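Local structure of BaAA10 Lytic Polysaccharide Monooxygenase (Bacillus amyloliquefaciens, 2YOW) at residues 5-10 / 171-176; 49-54 / 118-123; 96-101 / 162-167; 108-113 / 149-154. The protein probably cleaves the chains of crystalline polysaccharides such as chitin or cellulose by oxidation, as a copper-dependent monooxygenase of family AA10. All blocks are in the same frame, centred on the assembly; numbering follows the deposited sequence.

All four contacts belong to a single compact domain, and along the chain their first segments come in the order 1, 2, 3, 4 before the second segments of 2, 4, 3 and 1 follow. Contact 1 therefore brackets everything else, joining the start of the chain to strand 167-177. Contacts 3 and 4 lie where strands 100-108 and 154-162 of the mixed sheet begin or end: contact 3 probably at the copper end, contact 4 at the far end, about 31 Å away between centres. Contact 2 joins loop 49-54 to the loop before strand 123-130 and touches contact 1 through Leu-118 and Val-172. Contact 4 reaches contact 1 through Tyr-153 and Asp-174, and contact 2 through Lys-109.

Contact 1: residues 5-10 / 171-176; sequences KEPVSR and NVIDVN
Ser-9 and Arg-10 form the start of helix 10-21, and this N-cap is docked on strand 167-177 of the beta-sandwich core, the connection crossing the strand nearly at right angles (97°). The first bond is backbone to backbone: Arg-10 N donates to Val-172 O at 2.8 Å. The arginine side chain then turns over the same strand. Its CG is anti to the backbone N (chi1 178°) and the chain bends at chi3, which brings the guanidinium alongside Asp-174. Arg-10 NE meets Asp-174 OD2 at 2.8 Å and Arg-10 NH2 meets Asp-174 OD1 at 2.9 Å, a side-on, two-pronged salt bridge in which each oxygen uses its syn lone pair and the two flat groups are almost coplanar (7°). Val-172 CG2 sits over the centre of one guanidinium face, 3.5 Å from Arg-10 CZ. Asp-174 OD1 is also bonded by Tyr-153 OH, and Trp-78 makes a cation-pi contact with the arginine, so this buried charge pair is gripped from several directions. Upstream, Pro-7, which follows a cis peptide, has CB 4.0 Å from Ile-173 CG2, while a water takes the Asp-174 N-H and donates to Val-8 O. Ser-9 OG finds its partners outside the two segments, Tyr-12 N as the helix cap and Ile-4 O; Asn-171 OD1 takes the Ile-4 N-H. The contact thus uses both faces of strand 167-177: Pro-7 and Ile-173 lie toward Phe-90 of strand 86-94, and the salt bridge lies on the other face, with Ile-155 of strand 154-162, Ala-57 and Trp-78.

Contact 2: residues 49-54 / 118-123; sequences AGPPDG and LSRDEF
Leu-118 opens the second segment by giving its carbonyl O to Gly-54 N at 2.8 Å, a bond that pins the two loops together where they run nearly antiparallel. Ser-119 comes next: its CB lies against the Asp-53 carboxylate, 3.4 Å from CG, while its OG turns back to Asp-121 OD1 and its N to Glu-122 OE1 in its own loop. Arg-120 does most of the work. Its backbone N donates to Asp-53 OD1 at 2.8 Å, and its side chain, extended from CG to NE, carries the guanidinium over to the 49-54 loop. There Arg-120 NH1 donates to the same Asp-53 OD1 at 2.9 Å and, less straight, to Pro-51 O at 2.8 Å; Arg-120 NH2 donates to Ala-49 O at 2.9 Å. Asp-121 adds a water that joins its N to Asp-53 OD2. The two Arg-120 donors meet OD1 from opposite faces of the carboxylate, whose plane stands 48° from the guanidinium. Ala-49 O, Pro-51 O and Asp-53 OD1 lie at the guanidinium edge close to its plane, and NE is bonded to Pro-47 O; together these bonds fix its position and rotation, and the carbonyls would add to Asp-53 in stabilising its positive charge.

Contact 3: residues 96-101 / 162-167; sequences APHATS and VADTSN
His-98, joined to Asp-164 by a histidine-carboxylate hydrogen bond, is probably the second histidine of the copper-holding histidine brace, as in other AA10 enzymes, the first being the N-terminal His-1; no metal is modelled here. The backbone of Ala-96, on the same segment, is bonded to His-1. His-98 ND1 donates to Asp-164 OD1 at 2.8 Å and 170°, which is consistent with NE2 facing the copper. The oxygen lies in the ring plane and accepts on its syn lone pair, with the carboxylate turned 65° from the ring. Asp-164 CG lies between its own backbone N and carbonyl carbon (chi1 73°), which folds the carboxylate back toward the histidine. This bond fixes the rotation of the imidazole, and Val-162 CG1 packs on His-98 CB at 3.6 Å. Further along, Ala-163 N donates to Ala-99 O at 2.8 Å. The CB atoms of Ala-99 and Ala-163 lie 4.3 Å apart, and Ser-101 OG presses close on Ala-163, 3.3 Å from its CB. Thr-100 and Val-162 form an antiparallel, non-hydrogen-bonded pair. Thr-100 OG1 bonds His-98 O and also Trp-160 NE1. Here strands 100-108 and 154-162 come together: Ser-101 is bonded through its backbone to Asp-161 and His-131, while Lys-44 NZ donates to Val-162 O and Thr-165 O on the loop leading into strand 167-177.

Contact 4: residues 108-113 / 149-154; sequences TKKNWN and DRSGYH
Thr-108, closing strand 100-108, grips the second segment twice. Its carbonyl O takes Arg-150 NH1 at 2.8 Å, near the guanidinium plane, and Thr-108 OG1 is bonded to His-154 ND1 at 2.9 Å, at the edge of the imidazole; either atom could be the donor. OG1 also accepts from Ile-155 N. Arg-150 is shared, since NE and NH2 hold Asp-149 side-on while NH1 also makes a salt bridge to Glu-124. Lys-109 starts a type I turn that ends at Trp-112, and its O meets the rim of the His-154 ring at CE1. Its own NZ leaves in another direction, to Asp-121 O. Lys-110 rides past Arg-150 in the opposite sense, the two CG atoms 4.2 Å apart, its chain bent at three torsions so that NZ ends beside Ser-151. Trp-112 is the main apolar partner. With CG between the backbone N and carbonyl carbon (chi1 79°), the indole swings inward: Trp-112 NE1 donates to Tyr-153 O at 2.9 Å, with the oxygen lying in the ring plane. The six-membered ring points its edge at the face of Tyr-153, Trp-112 CH2 to Tyr-153 CE2 at 3.8 Å, centroids 5.1 Å apart and planes at 72°, a T-shaped pair. Tyr-153 OH continues to Asp-174 and Gln-73. The five-membered ring and His-154 meet obliquely. Trp-112, Tyr-153 and His-154 thus make an aromatic cluster at the end of the mixed sheet, where a turn leaving strand 100-108 meets the corner leading into strand 154-162.

Contact 1: residues 5-10 / 171-176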
loop_
_atom_site.group_PDB
_atom_site.type_symbol
_atom_site.label_atom_id
_atom_site.label_comp_id
_atom_site.label_asym_id
_atom_site.label_seq_id
_atom_site.Cartn_x
_atom_site.Cartn_y
_atom_site.Cartn_z
ATOM N N LYS A 5 -2.092 8.743 0.845
ATOM C CA LYS A 5 -2.032 9.677 1.943
ATOM C C LYS A 5 -3.282 9.594 2.818
ATOM O O LYS A 5 -3.212 9.754 4.031
ATOM C CB LYS A 5 -1.914 11.067 1.332
ATOM C CG LYS A 5 -1.788 12.223 2.270
ATOM C CD LYS A 5 -2.028 13.499 1.444
ATOM C CE LYS A 5 -1.933 14.756 2.278
ATOM N NZ LYS A 5 -0.618 14.826 2.956
ATOM N N GLU A 6 -4.429 9.363 2.196
ATOM C CA GLU A 6 -5.672 9.178 2.918
ATOM C C GLU A 6 -6.443 8.035 2.264
ATOM O O GLU A 6 -6.719 8.098 1.074
ATOM C CB GLU A 6 -6.519 10.455 2.884
ATOM C CG GLU A 6 -7.882 10.309 3.599
ATOM C CD GLU A 6 -8.044 11.138 4.859
ATOM O OE1 GLU A 6 -7.032 11.570 5.450
ATOM O OE2 GLU A 6 -9.207 11.354 5.267
ATOM N N PRO A 7 -6.745 6.961 3.023
ATOM C CA PRO A 7 -6.236 6.646 4.351
ATOM C C PRO A 7 -4.695 6.646 4.381
ATOM O O PRO A 7 -4.052 6.608 3.348
ATOM C CB PRO A 7 -6.754 5.230 4.603
ATOM C CG PRO A 7 -7.802 4.984 3.634
ATOM C CD PRO A 7 -7.441 5.810 2.433
ATOM N N VAL A 8 -4.123 6.718 5.569
ATOM C CA VAL A 8 -2.660 6.729 5.733
ATOM C C VAL A 8 -2.087 5.350 5.470
ATOM O O VAL A 8 -2.257 4.432 6.258
ATOM C CB VAL A 8 -2.277 7.243 7.135
ATOM C CG1 VAL A 8 -0.774 7.181 7.362
ATOM C CG2 VAL A 8 -2.755 8.689 7.330
ATOM N N SER A 9 -1.430 5.234 4.335
ATOM C CA SER A 9 -0.639 4.046 4.014
ATOM C C SER A 9 0.419 3.750 5.053
ATOM O O SER A 9 0.909 4.633 5.734
ATOM C CB SER A 9 0.062 4.218 2.632
ATOM O OG SER A 9 1.089 5.192 2.644
ATOM N N ARG A 10 0.786 2.486 5.190
ATOM C CA ARG A 10 1.815 2.132 6.136
ATOM C C ARG A 10 3.085 2.886 5.889
ATOM O O ARG A 10 3.757 3.327 6.827
ATOM C CB ARG A 10 2.024 0.612 6.135
ATOM C CG ARG A 10 3.129 0.143 7.059
ATOM C CD ARG A 10 3.393 -1.364 6.857
ATOM N NE ARG A 10 2.228 -2.224 7.053
ATOM C CZ ARG A 10 2.227 -3.553 6.822
ATOM N NH1 ARG A 10 3.302 -4.168 6.328
ATOM N NH2 ARG A 10 1.143 -4.264 7.016
ATOM N N ASN A 171 1.188 -0.012 -1.908
ATOM C CA ASN A 171 1.005 0.637 -0.610
ATOM C C ASN A 171 -0.061 -0.116 0.157
ATOM O O ASN A 171 -1.270 -0.035 -0.186
ATOM C CB ASN A 171 0.542 2.096 -0.716
ATOM C CG ASN A 171 1.644 3.116 -0.942
ATOM O OD1 ASN A 171 1.393 4.344 -0.880
ATOM N ND2 ASN A 171 2.823 2.667 -1.238
ATOM N N VAL A 172 0.402 -0.903 1.139
ATOM C CA VAL A 172 -0.452 -1.498 2.124
ATOM C C VAL A 172 -0.899 -0.468 3.123
ATOM O O VAL A 172 -0.151 0.447 3.441
ATOM C CB VAL A 172 0.175 -2.719 2.851
ATOM C CG1 VAL A 172 0.439 -3.850 1.853
ATOM C CG2 VAL A 172 1.459 -2.367 3.618
ATOM N N ILE A 173 -2.159 -0.640 3.565
ATOM C CA ILE A 173 -2.843 0.192 4.551
ATOM C C ILE A 173 -3.382 -0.718 5.648
ATOM O O ILE A 173 -4.186 -1.629 5.389
ATOM C CB ILE A 173 -4.066 0.940 3.946
ATOM C CG1 ILE A 173 -3.689 1.679 2.676
ATOM C CG2 ILE A 173 -4.612 1.917 4.948
ATOM C CD1 ILE A 173 -4.898 2.208 1.914
ATOM N N ASP A 174 -3.004 -0.435 6.895
ATOM C CA ASP A 174 -3.435 -1.240 8.023
ATOM C C ASP A 174 -4.698 -0.632 8.574
ATOM O O ASP A 174 -4.721 0.541 8.871
ATOM C CB ASP A 174 -2.375 -1.268 9.080
ATOM C CG ASP A 174 -1.102 -1.966 8.592
ATOM O OD1 ASP A 174 -1.089 -3.234 8.508
ATOM O OD2 ASP A 174 -0.125 -1.245 8.283
ATOM N N VAL A 175 -5.751 -1.421 8.663
ATOM C CA VAL A 175 -7.035 -0.857 8.997
ATOM C C VAL A 175 -7.729 -1.670 10.052
ATOM O O VAL A 175 -7.557 -2.904 10.173
ATOM C CB VAL A 175 -7.974 -0.680 7.776
ATOM C CG1 VAL A 175 -7.353 0.246 6.739
ATOM C CG2 VAL A 175 -8.404 -2.023 7.160
ATOM N N ASN A 176 -8.485 -0.945 10.843
ATOM C CA ASN A 176 -9.435 -1.531 11.761
ATOM C C ASN A 176 -10.799 -1.261 11.181
ATOM O O ASN A 176 -11.266 -0.108 11.143
ATOM C CB ASN A 176 -9.290 -0.965 13.155
ATOM C CG ASN A 176 -10.359 -1.493 14.092
ATOM O OD1 ASN A 176 -10.526 -2.720 14.249
ATOM N ND2 ASN A 176 -11.105 -0.592 14.695
HETATM O O HOH W 1 -1.598 2.030 7.452
#

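Contact 2: residues 49-54 / 118-123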
loop_
_atom_site.group_PDB
_atom_site.type_symbol
_atom_site.label_atom_id
_atom_site.label_comp_id
_atom_site.label_asym_id
_atom_site.label_seq_id
_atom_site.Cartn_x
_atom_site.Cartn_y
_atom_site.Cartn_z
ATOM N N ALA A 49 2.124 -11.370 -11.778
ATOM C CA ALA A 49 3.560 -11.078 -11.587
ATOM C C ALA A 49 3.751 -10.055 -10.461
ATOM O O ALA A 49 2.875 -9.887 -9.618
ATOM C CB ALA A 49 4.187 -10.581 -12.881
ATOM N N GLY A 50 4.897 -9.384 -10.427
ATOM C CA GLY A 50 5.160 -8.369 -9.410
ATOM C C GLY A 50 6.005 -8.894 -8.275
ATOM O O GLY A 50 6.601 -9.962 -8.389
ATOM N N PRO A 51 6.052 -8.157 -7.151
ATOM C CA PRO A 51 6.867 -8.579 -6.014
ATOM C C PRO A 51 6.407 -9.937 -5.510
ATOM O O PRO A 51 5.222 -10.193 -5.462
ATOM C CB PRO A 51 6.607 -7.500 -4.953
ATOM C CG PRO A 51 5.981 -6.381 -5.649
ATOM C CD PRO A 51 5.316 -6.911 -6.874
ATOM N N PRO A 52 7.344 -10.804 -5.146
ATOM C CA PRO A 52 6.942 -12.112 -4.661
ATOM C C PRO A 52 6.254 -12.061 -3.287
ATOM O O PRO A 52 6.328 -11.054 -2.581
ATOM C CB PRO A 52 8.271 -12.881 -4.589
ATOM C CG PRO A 52 9.330 -11.855 -4.471
ATOM C CD PRO A 52 8.807 -10.595 -5.104
ATOM N N ASP A 53 5.565 -13.136 -2.928
ATOM C CA ASP A 53 4.982 -13.251 -1.587
ATOM C C ASP A 53 6.041 -13.036 -0.493
ATOM O O ASP A 53 7.227 -13.428 -0.622
ATOM C CB ASP A 53 4.288 -14.590 -1.399
ATOM C CG ASP A 53 3.047 -14.781 -2.295
ATOM O OD1 ASP A 53 2.424 -13.804 -2.791
ATOM O OD2 ASP A 53 2.636 -15.954 -2.444
ATOM N N GLY A 54 5.612 -12.382 0.571
ATOM C CA GLY A 54 6.512 -11.980 1.659
ATOM C C GLY A 54 7.329 -10.725 1.347
ATOM O O GLY A 54 8.083 -10.255 2.216
ATOM N N LEU A 118 2.718 -11.521 4.128
ATOM C CA LEU A 118 1.637 -11.318 3.195
ATOM C C LEU A 118 1.834 -12.106 1.916
ATOM O O LEU A 118 2.906 -12.049 1.309
ATOM C CB LEU A 118 1.559 -9.835 2.813
ATOM C CG LEU A 118 1.230 -8.891 3.938
ATOM C CD1 LEU A 118 1.335 -7.472 3.378
ATOM C CD2 LEU A 118 -0.182 -9.128 4.463
ATOM N N SER A 119 0.794 -12.804 1.481
ATOM C CA SER A 119 0.808 -13.460 0.171
ATOM C C SER A 119 -0.399 -13.097 -0.674
ATOM O O SER A 119 -1.469 -12.762 -0.151
ATOM C CB SER A 119 0.885 -14.988 0.351
ATOM O OG SER A 119 -0.160 -15.422 1.191
ATOM N N ARG A 120 -0.239 -13.215 -1.999
ATOM C CA ARG A 120 -1.337 -12.954 -2.963
ATOM C C ARG A 120 -2.642 -13.611 -2.640
ATOM O O ARG A 120 -3.709 -13.019 -2.820
ATOM C CB ARG A 120 -0.970 -13.473 -4.346
ATOM C CG ARG A 120 -0.014 -12.594 -5.034
ATOM C CD ARG A 120 0.834 -13.393 -5.995
ATOM N NE ARG A 120 1.642 -12.441 -6.709
ATOM C CZ ARG A 120 2.689 -11.793 -6.205
ATOM N NH1 ARG A 120 3.107 -11.998 -4.940
ATOM N NH2 ARG A 120 3.311 -10.912 -6.978
ATOM N N ASP A 121 -2.564 -14.876 -2.230
ATOM C CA ASP A 121 -3.748 -15.661 -1.970
ATOM C C ASP A 121 -4.507 -15.231 -0.722
ATOM O O ASP A 121 -5.575 -15.722 -0.497
ATOM C CB ASP A 121 -3.427 -17.177 -1.988
ATOM C CG ASP A 121 -2.505 -17.631 -0.861
ATOM O OD1 ASP A 121 -1.954 -16.801 -0.102
ATOM O OD2 ASP A 121 -2.347 -18.874 -0.730
ATOM N N GLU A 122 -3.993 -14.260 0.031
ATOM C CA GLU A 122 -4.720 -13.718 1.180
ATOM C C GLU A 122 -5.563 -12.478 0.773
ATOM O O GLU A 122 -6.249 -11.960 1.610
ATOM C CB GLU A 122 -3.766 -13.301 2.295
ATOM C CG GLU A 122 -3.033 -14.432 2.971
ATOM C CD GLU A 122 -2.258 -13.929 4.176
ATOM O OE1 GLU A 122 -1.266 -13.180 3.995
ATOM O OE2 GLU A 122 -2.646 -14.265 5.310
ATOM N N PHE A 123 -5.416 -12.018 -0.483
ATOM C CA PHE A 123 -6.110 -10.795 -1.004
ATOM C C PHE A 123 -7.153 -11.087 -2.024
ATOM O O PHE A 123 -7.013 -12.005 -2.848
ATOM C CB PHE A 123 -5.096 -9.870 -1.638
ATOM C CG PHE A 123 -4.236 -9.165 -0.625
ATOM C CD1 PHE A 123 -4.698 -8.031 0.010
ATOM C CD2 PHE A 123 -2.970 -9.660 -0.278
ATOM C CE1 PHE A 123 -3.912 -7.371 0.954
ATOM C CE2 PHE A 123 -2.183 -9.012 0.669
ATOM C CZ PHE A 123 -2.663 -7.869 1.295
HETATM O O HOH W 2 0.008 -16.708 -2.760
#

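Contact 3: residues 96-101 / 162-167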
loop_
_atom_site.group_PDB
_atom_site.type_symbol
_atom_site.label_atom_id
_atom_site.label_comp_id
_atom_site.label_asym_id
_atom_site.label_seq_id
_atom_site.Cartn_x
_atom_site.Cartn_y
_atom_site.Cartn_z
ATOM N N ALA A 96 6.305 12.313 -8.298
ATOM C CA ALA A 96 6.487 12.262 -9.747
ATOM C C ALA A 96 5.309 11.524 -10.357
ATOM O O ALA A 96 5.300 10.283 -10.392
ATOM C CB ALA A 96 7.805 11.602 -10.102
ATOM N N PRO A 97 4.299 12.273 -10.828
ATOM C CA PRO A 97 3.038 11.648 -11.282
ATOM C C PRO A 97 3.108 11.114 -12.729
ATOM O O PRO A 97 2.561 11.693 -13.664
ATOM C CB PRO A 97 2.010 12.794 -11.142
ATOM C CG PRO A 97 2.810 14.056 -11.300
ATOM C CD PRO A 97 4.186 13.751 -10.769
ATOM N N HIS A 98 3.749 9.967 -12.875
ATOM C CA HIS A 98 3.933 9.314 -14.159
ATOM C C HIS A 98 2.627 9.006 -14.891
ATOM O O HIS A 98 1.560 8.803 -14.302
ATOM C CB HIS A 98 4.640 7.954 -13.961
ATOM C CG HIS A 98 6.130 8.025 -13.790
ATOM N ND1 HIS A 98 7.006 7.537 -14.742
ATOM C CD2 HIS A 98 6.896 8.450 -12.758
ATOM C CE1 HIS A 98 8.246 7.694 -14.318
ATOM N NE2 HIS A 98 8.208 8.249 -13.119
ATOM N N ALA A 99 2.754 8.878 -16.199
ATOM C CA ALA A 99 1.720 8.288 -16.999
ATOM C C ALA A 99 1.319 6.936 -16.387
ATOM O O ALA A 99 2.178 6.144 -15.981
ATOM C CB ALA A 99 2.247 8.099 -18.421
ATOM N N THR A 100 0.011 6.683 -16.336
ATOM C CA THR A 100 -0.562 5.597 -15.548
ATOM C C THR A 100 -1.465 4.715 -16.383
ATOM O O THR A 100 -2.297 5.217 -17.139
ATOM C CB THR A 100 -1.406 6.226 -14.418
ATOM O OG1 THR A 100 -0.550 7.054 -13.626
ATOM C CG2 THR A 100 -2.133 5.186 -13.569
ATOM N N SER A 101 -1.331 3.393 -16.196
ATOM C CA SER A 101 -2.225 2.407 -16.782
ATOM C C SER A 101 -3.481 2.186 -15.987
ATOM O O SER A 101 -4.603 2.252 -16.513
ATOM C CB SER A 101 -1.497 1.085 -16.899
ATOM O OG SER A 101 -0.366 1.270 -17.752
ATOM N N VAL A 162 2.312 1.949 -13.462
ATOM C CA VAL A 162 2.869 3.075 -14.199
ATOM C C VAL A 162 2.994 2.654 -15.678
ATOM O O VAL A 162 3.516 1.593 -15.975
ATOM C CB VAL A 162 4.256 3.448 -13.635
ATOM C CG1 VAL A 162 4.985 4.453 -14.503
ATOM C CG2 VAL A 162 4.147 3.987 -12.216
ATOM N N ALA A 163 2.502 3.472 -16.591
ATOM C CA ALA A 163 2.396 3.030 -18.011
ATOM C C ALA A 163 3.713 3.073 -18.754
ATOM O O ALA A 163 3.916 2.307 -19.707
ATOM C CB ALA A 163 1.387 3.880 -18.751
ATOM N N ASP A 164 4.625 3.941 -18.326
ATOM C CA ASP A 164 5.850 4.205 -19.104
ATOM C C ASP A 164 7.111 3.583 -18.470
ATOM O O ASP A 164 8.236 3.990 -18.810
ATOM C CB ASP A 164 6.053 5.712 -19.391
ATOM C CG ASP A 164 6.483 6.514 -18.191
ATOM O OD1 ASP A 164 6.168 6.124 -17.044
ATOM O OD2 ASP A 164 7.058 7.625 -18.428
ATOM N N THR A 165 6.896 2.650 -17.545
ATOM C CA THR A 165 7.964 1.852 -16.924
ATOM C C THR A 165 7.516 0.427 -16.728
ATOM O O THR A 165 6.376 0.098 -16.998
ATOM C CB THR A 165 8.422 2.421 -15.576
ATOM O OG1 THR A 165 7.443 2.155 -14.564
ATOM C CG2 THR A 165 8.742 3.886 -15.675
ATOM N N SER A 166 8.423 -0.429 -16.284
ATOM C CA SER A 166 8.100 -1.793 -15.971
ATOM C C SER A 166 7.586 -1.928 -14.487
ATOM O O SER A 166 7.458 -3.031 -13.970
ATOM C CB SER A 166 9.348 -2.646 -16.153
ATOM O OG SER A 166 10.321 -2.283 -15.201
ATOM N N ASN A 167 7.368 -0.804 -13.821
ATOM C CA ASN A 167 7.085 -0.813 -12.390
ATOM C C ASN A 167 5.700 -0.374 -11.931
ATOM O O ASN A 167 4.878 0.167 -12.688
ATOM C CB ASN A 167 8.141 0.025 -11.689
ATOM C CG ASN A 167 9.500 -0.623 -11.721
ATOM O OD1 ASN A 167 9.619 -1.839 -11.822
ATOM N ND2 ASN A 167 10.512 0.173 -11.528
#

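Contact 4: residues 108-113 / 149-154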
loop_
_atom_site.group_PDB
_atom_site.type_symbol
_atom_site.label_atom_id
_atom_site.label_comp_id
_atom_site.label_asym_id
_atom_site.label_seq_id
_atom_site.Cartn_x
_atom_site.Cartn_y
_atom_site.Cartn_z
ATOM N N THR A 108 -7.590 -7.954 2.439
ATOM C CA THR A 108 -7.330 -9.262 2.961
ATOM C C THR A 108 -8.645 -10.025 3.115
ATOM O O THR A 108 -9.702 -9.442 3.394
ATOM C CB THR A 108 -6.643 -9.171 4.329
ATOM O OG1 THR A 108 -7.265 -8.123 5.066
ATOM C CG2 THR A 108 -5.148 -8.860 4.173
ATOM N N LYS A 109 -8.565 -11.336 2.969
ATOM C CA LYS A 109 -9.767 -12.194 3.083
ATOM C C LYS A 109 -10.130 -12.342 4.547
ATOM O O LYS A 109 -9.305 -12.152 5.442
ATOM C CB LYS A 109 -9.505 -13.546 2.454
ATOM C CG LYS A 109 -9.294 -13.457 0.959
ATOM C CD LYS A 109 -8.801 -14.792 0.441
ATOM C CE LYS A 109 -8.709 -14.796 -1.075
ATOM N NZ LYS A 109 -8.088 -16.063 -1.539
ATOM N N LYS A 110 -11.390 -12.711 4.794
ATOM C CA LYS A 110 -11.918 -12.865 6.177
ATOM C C LYS A 110 -11.034 -13.764 7.027
ATOM O O LYS A 110 -10.890 -13.527 8.225
ATOM C CB LYS A 110 -13.395 -13.390 6.171
ATOM C CG LYS A 110 -14.364 -12.785 7.233
ATOM C CD LYS A 110 -14.086 -13.027 8.772
ATOM C CE LYS A 110 -13.527 -11.861 9.637
ATOM N NZ LYS A 110 -14.428 -10.685 9.770
ATOM N N ASN A 111 -10.412 -14.765 6.407
ATOM C CA ASN A 111 -9.603 -15.727 7.156
ATOM C C ASN A 111 -8.100 -15.499 7.094
ATOM O O ASN A 111 -7.339 -16.413 7.369
ATOM C CB ASN A 111 -9.904 -17.155 6.677
ATOM C CG ASN A 111 -9.521 -17.387 5.210
ATOM O OD1 ASN A 111 -9.014 -16.499 4.516
ATOM N ND2 ASN A 111 -9.766 -18.602 4.739
ATOM N N TRP A 112 -7.646 -14.302 6.744
ATOM C CA TRP A 112 -6.216 -14.076 6.573
ATOM C C TRP A 112 -5.495 -14.192 7.900
ATOM O O TRP A 112 -6.113 -14.057 8.953
ATOM C CB TRP A 112 -5.948 -12.700 5.923
ATOM C CG TRP A 112 -6.025 -11.499 6.832
ATOM C CD1 TRP A 112 -7.130 -11.005 7.491
ATOM C CD2 TRP A 112 -4.932 -10.674 7.240
ATOM N NE1 TRP A 112 -6.789 -9.880 8.216
ATOM C CE2 TRP A 112 -5.445 -9.672 8.091
ATOM C CE3 TRP A 112 -3.559 -10.678 6.956
ATOM C CZ2 TRP A 112 -4.632 -8.697 8.668
ATOM C CZ3 TRP A 112 -2.769 -9.672 7.488
ATOM C CH2 TRP A 112 -3.301 -8.714 8.355
ATOM N N ASN A 113 -4.180 -14.417 7.851
ATOM C CA ASN A 113 -3.380 -14.585 9.073
ATOM C C ASN A 113 -2.468 -13.386 9.293
ATOM O O ASN A 113 -1.486 -13.202 8.542
ATOM C CB ASN A 113 -2.552 -15.863 8.987
ATOM C CG ASN A 113 -1.887 -16.224 10.304
ATOM O OD1 ASN A 113 -1.647 -15.384 11.173
ATOM N ND2 ASN A 113 -1.556 -17.496 10.442
ATOM N N ASP A 149 -18.606 -7.355 4.714
ATOM C CA ASP A 149 -18.812 -8.697 5.313
ATOM C C ASP A 149 -17.664 -9.063 6.272
ATOM O O ASP A 149 -17.470 -10.219 6.631
ATOM C CB ASP A 149 -18.943 -9.746 4.222
ATOM C CG ASP A 149 -17.720 -9.809 3.316
ATOM O OD1 ASP A 149 -16.831 -8.958 3.398
ATOM O OD2 ASP A 149 -17.636 -10.711 2.490
ATOM N N ARG A 150 -16.947 -8.046 6.732
ATOM C CA ARG A 150 -15.645 -8.228 7.341
ATOM C C ARG A 150 -15.360 -7.198 8.410
ATOM O O ARG A 150 -15.637 -6.028 8.186
ATOM C CB ARG A 150 -14.672 -7.891 6.246
ATOM C CG ARG A 150 -13.551 -8.824 6.110
ATOM C CD ARG A 150 -13.012 -8.644 4.717
ATOM N NE ARG A 150 -13.962 -9.166 3.729
ATOM C CZ ARG A 150 -13.588 -9.656 2.596
ATOM N NH1 ARG A 150 -12.289 -9.724 2.296
ATOM N NH2 ARG A 150 -14.513 -10.092 1.754
ATOM N N SER A 151 -14.741 -7.588 9.525
ATOM C CA SER A 151 -14.366 -6.612 10.561
ATOM C C SER A 151 -12.994 -6.915 11.192
ATOM O O SER A 151 -12.442 -7.999 11.007
ATOM C CB SER A 151 -15.454 -6.524 11.665
ATOM O OG SER A 151 -15.573 -7.744 12.286
ATOM N N GLY A 152 -12.485 -5.946 11.948
ATOM C CA GLY A 152 -11.276 -6.130 12.757
ATOM C C GLY A 152 -10.075 -5.733 11.927
ATOM O O GLY A 152 -10.243 -5.004 10.939
ATOM N N TYR A 153 -8.891 -6.242 12.276
ATOM C CA TYR A 153 -7.661 -5.905 11.554
ATOM C C TYR A 153 -7.603 -6.562 10.183
ATOM O O TYR A 153 -7.662 -7.803 10.051
ATOM C CB TYR A 153 -6.430 -6.333 12.338
ATOM C CG TYR A 153 -5.066 -6.060 11.683
ATOM C CD1 TYR A 153 -4.855 -4.968 10.829
ATOM C CD2 TYR A 153 -3.983 -6.870 11.971
ATOM C CE1 TYR A 153 -3.611 -4.722 10.250
ATOM C CE2 TYR A 153 -2.724 -6.617 11.435
ATOM C CZ TYR A 153 -2.525 -5.523 10.598
ATOM O OH TYR A 153 -1.281 -5.245 10.044
ATOM N N HIS A 154 -7.542 -5.719 9.177
ATOM C CA HIS A 154 -7.416 -6.115 7.745
ATOM C C HIS A 154 -6.364 -5.232 7.131
ATOM O O HIS A 154 -6.024 -4.244 7.727
ATOM C CB HIS A 154 -8.748 -6.045 6.971
ATOM C CG HIS A 154 -9.685 -7.148 7.355
ATOM N ND1 HIS A 154 -9.599 -8.419 6.829
ATOM C CD2 HIS A 154 -10.631 -7.209 8.327
ATOM C CE1 HIS A 154 -10.472 -9.205 7.435
ATOM N NE2 HIS A 154 -11.110 -8.496 8.350
#